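Local atomic coordinates of ethylbenzene dehydrogenase alpha-subunit (Aromatoleum aromaticum, PDB entry 2IVF), a protein that belongs to the molybdopterin oxidoreductase family and carries a molybdenum atom, two pterin guanosine dinucleotide cofactors and an iron/sulfur cluster. Residues A[686-691]-A[731-736]. Sequence-based numbering, arbitrary orientation.
Sequences EEWDAI and GHLLTN. With MD1 (phosphoric acid 4-(2-amino-4-oxo-3,4,5,6,-tetrahydro-pteridin-6-yl)-2-hydroxy-3,4-dimercapto-but-3-en-yl ester guanylate ester), chain N.
The carbonyl O of L733 takes the indole N-H of W688, NE1 to O 2.8 Å, with the oxygen lying near the ring plane. Seen from the carbonyl, however, the donor stands well above the plane (71°). The indole reaches across to this loop because chi1 of W688 (-176°) turns CG away from the backbone N, and its CZ2 packs on L733 CB at 3.6 Å. E686, the N-cap residue of helix 687-704, extends its carboxylate past N736 in the opposite direction; carboxylate and amide lie stacked, 28° apart. The N736 backbone N donates to E686 OE1 (2.9 Å) in a nearly straight bond from above the carboxylate plane, so an acid beside one helix start accepts from the first residue of helix 736-749. T735 is the N-cap of that second helix, and the contact therefore joins two helix N-termini. Water 1 lies between them, accepting from W688 N at 3.0 Å and lying 2.6 Å from N736 OD1, while N736 ND2 bonds H659 O. A second water donates to D689 OD1 and L734 O, both at 2.7 Å; D689 OD2 forms a salt bridge with R685. On the cofactor side, E687 OE2 accepts from both N1 (2.7 Å) and N2 of the MD1 guanine and forms a salt bridge with K658.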
# COMPACT_ATOMS: atom_id res chain seq x y z
N GLU A 686 -1.99 -20.40 -16.50
CA GLU A 686 -0.99 -20.42 -15.44
C GLU A 686 0.36 -20.32 -16.10
O GLU A 686 0.56 -20.85 -17.19
CB GLU A 686 -1.07 -21.69 -14.60
CG GLU A 686 -2.44 -21.93 -14.02
CD GLU A 686 -2.67 -23.25 -13.36
OE1 GLU A 686 -2.08 -24.30 -13.77
OE2 GLU A 686 -3.57 -23.22 -12.45
N GLU A 687 1.31 -19.71 -15.42
CA GLU A 687 2.61 -19.44 -16.04
C GLU A 687 3.37 -20.73 -16.32
O GLU A 687 4.03 -20.86 -17.38
CB GLU A 687 3.45 -18.52 -15.14
CG GLU A 687 2.96 -17.05 -15.02
CD GLU A 687 1.82 -16.89 -14.08
OE1 GLU A 687 1.51 -17.85 -13.36
OE2 GLU A 687 1.22 -15.79 -14.03
N TRP A 688 3.29 -21.69 -15.42
CA TRP A 688 3.93 -23.01 -15.65
C TRP A 688 3.44 -23.63 -16.96
O TRP A 688 4.24 -24.13 -17.76
CB TRP A 688 3.64 -23.96 -14.47
CG TRP A 688 4.33 -25.25 -14.59
CD1 TRP A 688 3.91 -26.36 -15.29
CD2 TRP A 688 5.56 -25.62 -13.98
NE1 TRP A 688 4.84 -27.36 -15.18
CE2 TRP A 688 5.85 -26.94 -14.35
CE3 TRP A 688 6.46 -24.95 -13.13
CZ2 TRP A 688 7.02 -27.59 -13.96
CZ3 TRP A 688 7.59 -25.62 -12.71
CH2 TRP A 688 7.87 -26.92 -13.13
N ASP A 689 2.12 -23.61 -17.15
CA ASP A 689 1.48 -24.15 -18.36
C ASP A 689 1.90 -23.37 -19.61
O ASP A 689 2.31 -23.96 -20.62
CB ASP A 689 -0.03 -24.10 -18.19
CG ASP A 689 -0.75 -24.52 -19.43
OD1 ASP A 689 -0.38 -25.56 -20.00
OD2 ASP A 689 -1.69 -23.79 -19.81
N ALA A 690 1.87 -22.03 -19.52
CA ALA A 690 2.36 -21.12 -20.58
C ALA A 690 3.78 -21.44 -20.99
O ALA A 690 4.05 -21.59 -22.20
CB ALA A 690 2.28 -19.66 -20.12
N ILE A 691 4.66 -21.59 -20.00
CA ILE A 691 6.06 -21.92 -20.25
C ILE A 691 6.22 -23.32 -20.76
O ILE A 691 7.04 -23.60 -21.66
CB ILE A 691 6.92 -21.69 -18.99
CG1 ILE A 691 7.03 -20.18 -18.74
CG2 ILE A 691 8.34 -22.34 -19.16
CD1 ILE A 691 7.36 -19.75 -17.32
N GLY A 731 5.68 -35.18 -17.98
CA GLY A 731 4.23 -35.05 -17.86
C GLY A 731 3.69 -35.00 -16.45
O GLY A 731 2.49 -34.85 -16.25
N HIS A 732 4.58 -35.08 -15.47
CA HIS A 732 4.18 -35.11 -14.09
C HIS A 732 3.74 -33.74 -13.56
O HIS A 732 2.85 -33.62 -12.71
CB HIS A 732 5.34 -35.64 -13.27
CG HIS A 732 4.97 -35.90 -11.86
ND1 HIS A 732 4.39 -37.08 -11.45
CD2 HIS A 732 5.04 -35.11 -10.77
CE1 HIS A 732 4.13 -37.02 -10.16
NE2 HIS A 732 4.51 -35.83 -9.72
N LEU A 733 4.40 -32.70 -14.07
CA LEU A 733 4.10 -31.32 -13.73
C LEU A 733 3.55 -30.54 -14.93
O LEU A 733 4.30 -30.09 -15.79
CB LEU A 733 5.39 -30.68 -13.23
CG LEU A 733 5.98 -31.33 -11.98
CD1 LEU A 733 7.20 -30.54 -11.51
CD2 LEU A 733 4.93 -31.46 -10.87
N LEU A 734 2.23 -30.41 -14.99
CA LEU A 734 1.53 -29.69 -16.04
C LEU A 734 0.77 -28.47 -15.54
O LEU A 734 0.49 -27.55 -16.32
CB LEU A 734 0.53 -30.60 -16.72
CG LEU A 734 1.17 -31.78 -17.45
CD1 LEU A 734 0.09 -32.68 -18.03
CD2 LEU A 734 2.14 -31.29 -18.48
N THR A 735 0.40 -28.46 -14.27
CA THR A 735 -0.46 -27.40 -13.73
C THR A 735 0.10 -26.91 -12.42
O THR A 735 0.87 -27.58 -11.77
CB THR A 735 -1.83 -27.92 -13.47
OG1 THR A 735 -1.76 -28.83 -12.36
CG2 THR A 735 -2.38 -28.66 -14.72
N ASN A 736 -0.29 -25.71 -12.04
CA ASN A 736 -0.00 -25.21 -10.71
C ASN A 736 -0.36 -26.18 -9.61
O ASN A 736 0.41 -26.31 -8.68
CB ASN A 736 -0.69 -23.87 -10.44
CG ASN A 736 0.10 -22.67 -11.03
OD1 ASN A 736 0.77 -22.82 -12.05
ND2 ASN A 736 0.06 -21.53 -10.34
PB MD1 N . 9.08 -5.38 -10.53
O3B MD1 N . 7.61 -4.86 -10.25
O1B MD1 N . 9.14 -6.78 -10.03
O2B MD1 N . 9.58 -4.99 -11.87
O3A MD1 N . 9.91 -4.49 -9.52
C10 MD1 N . 10.19 -4.89 -8.16
C11 MD1 N . 10.84 -3.67 -7.54
O11 MD1 N . 9.71 -2.77 -7.27
C12 MD1 N . 11.49 -4.03 -6.23
S12 MD1 N . 11.12 -5.49 -5.41
C13 MD1 N . 12.36 -3.17 -5.61
S13 MD1 N . 13.06 -3.53 -4.12
C14 MD1 N . 12.77 -1.88 -6.21
N15 MD1 N . 12.48 -0.68 -5.50
C16 MD1 N . 12.72 0.55 -6.06
C15 MD1 N . 12.52 1.66 -5.26
O14 MD1 N . 12.15 1.55 -4.06
N17 MD1 N . 12.70 2.85 -5.88
C17 MD1 N . 13.12 2.93 -7.21
N16 MD1 N . 13.28 4.15 -7.71
N18 MD1 N . 13.34 1.83 -7.94
C20 MD1 N . 13.16 0.66 -7.38
N8 MD1 N . 13.44 -0.46 -8.10
C7 MD1 N . 13.21 -1.81 -7.65
PA MD1 N . 6.38 -4.47 -11.21
O1A MD1 N . 5.16 -4.63 -10.35
O2A MD1 N . 6.64 -3.13 -11.77
O5' MD1 N . 6.37 -5.53 -12.38
C5' MD1 N . 5.96 -6.85 -12.04
C4' MD1 N . 4.93 -7.32 -12.98
O4' MD1 N . 4.50 -8.55 -12.43
C1' MD1 N . 3.14 -8.68 -12.84
N9 MD1 N . 2.36 -9.65 -12.07
C4 MD1 N . 2.02 -10.84 -12.55
N3 MD1 N . 2.32 -11.41 -13.74
C2 MD1 N . 1.89 -12.65 -14.02
N2 MD1 N . 2.19 -13.23 -15.20
N1 MD1 N . 1.07 -13.27 -13.09
C6 MD1 N . 0.74 -12.75 -11.87
O6 MD1 N . 0.06 -13.43 -11.09
C5 MD1 N . 1.24 -11.48 -11.57
N7 MD1 N . 1.13 -10.64 -10.54
C8 MD1 N . 1.82 -9.54 -10.86
C2' MD1 N . 2.55 -7.28 -12.64
O2' MD1 N . 1.39 -7.02 -13.47
C3' MD1 N . 3.74 -6.35 -12.93
O3' MD1 N . 3.60 -5.68 -14.21
O HOH W 1 2.47 -20.94 -12.61
O HOH W 2 0.93 -27.67 -18.96